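Local structure of protein TP_0956 (Treponema pallidum subsp. pallidum, 3U64) at residues K53-L58 / R66-A71; L205-A210 / H242-D247. The protein probably acts as the tetratricopeptide-repeat-like T component of a TRAP transporter, a lipoprotein likely to interact with other proteins of that system. All blocks are in the same frame, centred on the assembly; numbering follows the deposited sequence.

Contact 1: K53-L58 / R66-A71; sequences KVYEAL and RGLSLA
Tyr55 and Leu68 mark the nearest backbone approach of segments 53-58 and 66-71, with CA atoms 7.2 Å apart and segment axes that run roughly antiparallel, at 145° and 9.2 Å. No hydrogen bond crosses the contact. Apolar side chains hold it.

Leu68 carries the largest share and reaches out with both methyls. Its CD1 lies 3.7 Å from Leu58 CB and equally near the Leu58 carbonyl oxygen. Its CD2 meets the Tyr55 ring at CD2, at 4.0 Å. The two side chains cross at about a right angle. The ring comes to this place because Tyr55 CG stands opposite its own carbonyl carbon (chi1 -87°). One turn further along the second helix, Ala71 CB also reaches the ring obliquely, 4.0 Å from Tyr55 CE2. The ring therefore spans two successive turns of helix 66-89, and it continues onto Val72 and Leu75.

This is the closed end of a helical hairpin. Helix 41-61 and helix 66-89 are joined by a short link, and the contact sits just beside it.

Lys53 and Glu56 take no part in this packing. Lys53 NZ forms a salt bridge with Glu56 OE1 at 2.7 Å, meeting the oxygen from 41° above the carboxylate plane. Tyr76 OH and Tyr116 OH each bond one oxygen of the same carboxylate, which probably limits its rotation. Lys53 NZ also bridges to Glu38 of the second subunit and bonds Val34 O there, so this helix faces a subunit interface as well.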
# COMPACT_ATOMS: atom_id res chain seq x y z
N LYS A 53 2.62 1.17 -11.36
CA LYS A 53 2.88 2.55 -11.72
C LYS A 53 4.27 2.74 -12.33
O LYS A 53 4.42 3.46 -13.32
CB LYS A 53 2.64 3.46 -10.52
CG LYS A 53 1.16 3.60 -10.17
CD LYS A 53 0.53 4.64 -11.07
CE LYS A 53 -0.73 4.13 -11.73
NZ LYS A 53 -1.01 4.93 -12.97
N VAL A 54 5.27 2.07 -11.78
CA VAL A 54 6.62 2.16 -12.33
C VAL A 54 6.71 1.57 -13.73
O VAL A 54 7.28 2.18 -14.64
CB VAL A 54 7.67 1.51 -11.41
CG1 VAL A 54 8.99 1.37 -12.13
CG2 VAL A 54 7.83 2.35 -10.14
N TYR A 55 6.12 0.39 -13.93
CA TYR A 55 6.15 -0.20 -15.27
C TYR A 55 5.42 0.70 -16.23
O TYR A 55 5.84 0.90 -17.37
CB TYR A 55 5.49 -1.58 -15.28
CG TYR A 55 6.43 -2.70 -14.92
CD1 TYR A 55 6.68 -3.03 -13.59
CD2 TYR A 55 7.05 -3.44 -15.91
CE1 TYR A 55 7.54 -4.07 -13.26
CE2 TYR A 55 7.92 -4.49 -15.58
CZ TYR A 55 8.15 -4.80 -14.26
OH TYR A 55 9.01 -5.83 -13.95
N GLU A 56 4.31 1.24 -15.77
CA GLU A 56 3.51 2.09 -16.61
C GLU A 56 4.34 3.28 -17.06
O GLU A 56 4.32 3.63 -18.23
CB GLU A 56 2.25 2.54 -15.86
CG GLU A 56 1.11 2.97 -16.74
CD GLU A 56 -0.16 3.20 -15.92
OE1 GLU A 56 -0.08 3.05 -14.69
OE2 GLU A 56 -1.22 3.52 -16.50
N ALA A 57 5.08 3.89 -16.13
CA ALA A 57 5.91 5.04 -16.47
C ALA A 57 7.06 4.65 -17.43
O ALA A 57 7.36 5.37 -18.38
CB ALA A 57 6.47 5.71 -15.20
N LEU A 58 7.68 3.50 -17.19
CA LEU A 58 8.72 3.02 -18.08
C LEU A 58 8.16 2.84 -19.48
O LEU A 58 8.80 3.19 -20.47
CB LEU A 58 9.30 1.70 -17.57
CG LEU A 58 10.17 1.86 -16.33
CD1 LEU A 58 10.77 0.53 -15.91
CD2 LEU A 58 11.26 2.89 -16.62
N ARG A 66 8.56 -3.33 -26.93
CA ARG A 66 7.46 -4.27 -26.97
C ARG A 66 7.34 -5.06 -25.67
O ARG A 66 6.23 -5.28 -25.18
CB ARG A 66 7.62 -5.21 -28.15
CG ARG A 66 7.55 -4.49 -29.50
CD ARG A 66 7.45 -5.52 -30.60
NE ARG A 66 6.26 -6.36 -30.42
CZ ARG A 66 5.99 -7.45 -31.13
NH1 ARG A 66 6.85 -7.85 -32.06
NH2 ARG A 66 4.88 -8.14 -30.90
N GLY A 67 8.48 -5.46 -25.11
CA GLY A 67 8.50 -6.17 -23.85
C GLY A 67 7.83 -5.38 -22.72
O GLY A 67 7.09 -5.96 -21.90
N LEU A 68 8.08 -4.07 -22.68
CA LEU A 68 7.52 -3.21 -21.63
C LEU A 68 6.02 -3.03 -21.81
O LEU A 68 5.26 -3.05 -20.84
CB LEU A 68 8.22 -1.85 -21.58
CG LEU A 68 9.33 -1.72 -20.55
CD1 LEU A 68 9.98 -0.34 -20.62
CD2 LEU A 68 8.75 -1.99 -19.18
N SER A 69 5.60 -2.81 -23.06
CA SER A 69 4.18 -2.78 -23.41
C SER A 69 3.47 -4.01 -22.89
O SER A 69 2.47 -3.91 -22.19
CB SER A 69 3.99 -2.67 -24.92
OG SER A 69 4.25 -1.34 -25.35
N LEU A 70 3.99 -5.19 -23.25
CA LEU A 70 3.39 -6.45 -22.82
C LEU A 70 3.40 -6.59 -21.30
O LEU A 70 2.38 -6.93 -20.68
CB LEU A 70 4.09 -7.65 -23.46
CG LEU A 70 3.51 -9.04 -23.12
CD1 LEU A 70 1.98 -9.04 -23.22
CD2 LEU A 70 4.12 -10.18 -23.96
N ALA A 71 4.55 -6.31 -20.68
CA ALA A 71 4.69 -6.53 -19.25
C ALA A 71 3.63 -5.74 -18.51
O ALA A 71 2.92 -6.28 -17.68
CB ALA A 71 6.08 -6.14 -18.76

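Contact 2: L205-A210 / H242-D247; sequences LTKFYA and HITYAD
Thr206 and Thr244 meet in the buried seam between helix 196-211 and helix 240-250, two helices that are separated in the chain by helix 220-233. The backbones come nearest at Lys207 and Thr244, with CA atoms 6.9 Å apart. The two threonines touch methyl to methyl, CG2 to CG2 at 3.8 Å. In each, CG2 stands opposite the backbone N and OG1 opposite the carbonyl carbon (chi1 -59° in Thr206, -67° in Thr244). This turns the methyls to each other and leaves the hydroxyls to hydrogen-bond other partners. Thr206 OG1 bonds the Trp202 carbonyl of its own helix. Thr244 OG1 bonds Asp240 O and also Asn203 ND2; the second bond ties the two helices together one turn before Lys207.

The Lys207 chain crosses the Thr244 side chain at about a right angle. Its CG lies 4.0 Å from Thr244 CG2, and its CD 3.9 Å from Thr244 OG1. These are packing contacts of the aliphatic part. The chain bends at chi3 (-79°). Its NZ lies in a long, weak ion pair with a sulfate, probably from the crystallisation liquor. Close packing of helices two apart in sequence is typical of the stacked helical hairpins of tetratricopeptide-like folds.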
# COMPACT_ATOMS: atom_id res chain seq x y z
N LEU A 205 -10.37 -19.57 -23.83
CA LEU A 205 -11.38 -19.84 -24.86
C LEU A 205 -12.51 -20.70 -24.32
O LEU A 205 -13.69 -20.50 -24.65
CB LEU A 205 -10.75 -20.47 -26.12
CG LEU A 205 -9.96 -19.49 -26.98
CD1 LEU A 205 -9.21 -20.20 -28.12
CD2 LEU A 205 -10.91 -18.42 -27.51
N THR A 206 -12.16 -21.68 -23.49
CA THR A 206 -13.18 -22.56 -22.90
C THR A 206 -14.17 -21.68 -22.14
O THR A 206 -15.37 -21.77 -22.34
CB THR A 206 -12.58 -23.59 -21.94
OG1 THR A 206 -11.62 -24.39 -22.65
CG2 THR A 206 -13.69 -24.51 -21.37
N LYS A 207 -13.63 -20.81 -21.30
CA LYS A 207 -14.45 -19.93 -20.50
C LYS A 207 -15.28 -19.00 -21.37
O LYS A 207 -16.46 -18.82 -21.11
CB LYS A 207 -13.60 -19.16 -19.49
CG LYS A 207 -12.97 -20.08 -18.47
CD LYS A 207 -12.37 -19.35 -17.26
CE LYS A 207 -11.02 -18.75 -17.59
NZ LYS A 207 -10.42 -18.10 -16.38
N PHE A 208 -14.69 -18.44 -22.42
CA PHE A 208 -15.47 -17.56 -23.28
C PHE A 208 -16.63 -18.31 -23.93
O PHE A 208 -17.78 -17.88 -23.84
CB PHE A 208 -14.62 -16.89 -24.38
CG PHE A 208 -15.46 -16.19 -25.44
CD1 PHE A 208 -15.91 -14.87 -25.24
CD2 PHE A 208 -15.83 -16.85 -26.60
CE1 PHE A 208 -16.71 -14.22 -26.21
CE2 PHE A 208 -16.61 -16.21 -27.58
CZ PHE A 208 -17.06 -14.90 -27.37
N TYR A 209 -16.33 -19.43 -24.59
CA TYR A 209 -17.36 -20.16 -25.35
C TYR A 209 -18.48 -20.61 -24.46
O TYR A 209 -19.63 -20.57 -24.85
CB TYR A 209 -16.78 -21.36 -26.08
CG TYR A 209 -15.89 -20.96 -27.22
CD1 TYR A 209 -16.26 -19.93 -28.07
CD2 TYR A 209 -14.68 -21.59 -27.43
CE1 TYR A 209 -15.44 -19.54 -29.11
CE2 TYR A 209 -13.85 -21.21 -28.46
CZ TYR A 209 -14.24 -20.18 -29.30
OH TYR A 209 -13.40 -19.82 -30.32
N ALA A 210 -18.15 -21.06 -23.25
CA ALA A 210 -19.16 -21.63 -22.37
C ALA A 210 -20.09 -20.55 -21.83
O ALA A 210 -21.25 -20.80 -21.55
CB ALA A 210 -18.50 -22.40 -21.21
N HIS A 242 -8.95 -27.65 -13.58
CA HIS A 242 -10.01 -28.31 -12.81
C HIS A 242 -11.16 -27.35 -12.52
O HIS A 242 -12.34 -27.71 -12.69
CB HIS A 242 -9.48 -28.91 -11.48
CG HIS A 242 -8.41 -29.95 -11.66
ND1 HIS A 242 -8.64 -31.18 -12.24
CD2 HIS A 242 -7.09 -29.92 -11.36
CE1 HIS A 242 -7.52 -31.87 -12.28
NE2 HIS A 242 -6.56 -31.13 -11.76
N ILE A 243 -10.83 -26.13 -12.10
CA ILE A 243 -11.83 -25.11 -11.80
C ILE A 243 -12.63 -24.72 -13.06
O ILE A 243 -13.85 -24.60 -13.03
CB ILE A 243 -11.18 -23.86 -11.19
CG1 ILE A 243 -10.63 -24.22 -9.80
CG2 ILE A 243 -12.20 -22.68 -11.15
CD1 ILE A 243 -9.79 -23.14 -9.17
N THR A 244 -11.92 -24.55 -14.17
CA THR A 244 -12.59 -24.27 -15.43
C THR A 244 -13.60 -25.37 -15.79
O THR A 244 -14.74 -25.09 -16.17
CB THR A 244 -11.58 -24.06 -16.56
OG1 THR A 244 -10.84 -22.86 -16.30
CG2 THR A 244 -12.29 -23.99 -17.92
N TYR A 245 -13.20 -26.63 -15.63
CA TYR A 245 -14.11 -27.75 -15.88
C TYR A 245 -15.37 -27.64 -15.03
O TYR A 245 -16.49 -27.76 -15.53
CB TYR A 245 -13.41 -29.08 -15.63
CG TYR A 245 -14.25 -30.27 -16.03
CD1 TYR A 245 -14.45 -30.58 -17.37
CD2 TYR A 245 -14.85 -31.09 -15.07
CE1 TYR A 245 -15.22 -31.67 -17.75
CE2 TYR A 245 -15.63 -32.18 -15.44
CZ TYR A 245 -15.81 -32.47 -16.79
OH TYR A 245 -16.57 -33.54 -17.19
N ALA A 246 -15.18 -27.38 -13.74
CA ALA A 246 -16.31 -27.31 -12.80
C ALA A 246 -17.23 -26.12 -13.08
O ALA A 246 -18.44 -26.25 -13.14
CB ALA A 246 -15.79 -27.24 -11.36
N ASP A 247 -16.61 -24.96 -13.27
CA ASP A 247 -17.31 -23.69 -13.33
C ASP A 247 -17.93 -23.40 -14.70
O ASP A 247 -19.10 -23.02 -14.80
CB ASP A 247 -16.32 -22.59 -12.95
CG ASP A 247 -16.98 -21.26 -12.72
OD1 ASP A 247 -18.18 -21.24 -12.37
OD2 ASP A 247 -16.30 -20.22 -12.88

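How the contacts relate
The two contacts lie on opposite sides of the chain's centre, their own centres 30 Å apart, and share no helix. Contact 1 is at the surface and joins helices that follow each other directly. Contact 2 is more buried and joins helices that skip one in between. Both sit in the same all-helical family region, and in neither does a hydrogen bond link the two segments. Contact 1 packs leucine methyls and an alanine against a tyrosine ring and has a second subunit close by. Contact 2 is smaller, uses threonine methyls and a lysine chain, and draws on a neighbouring asparagine for its polar link. No other protein chain of the assembly touches it.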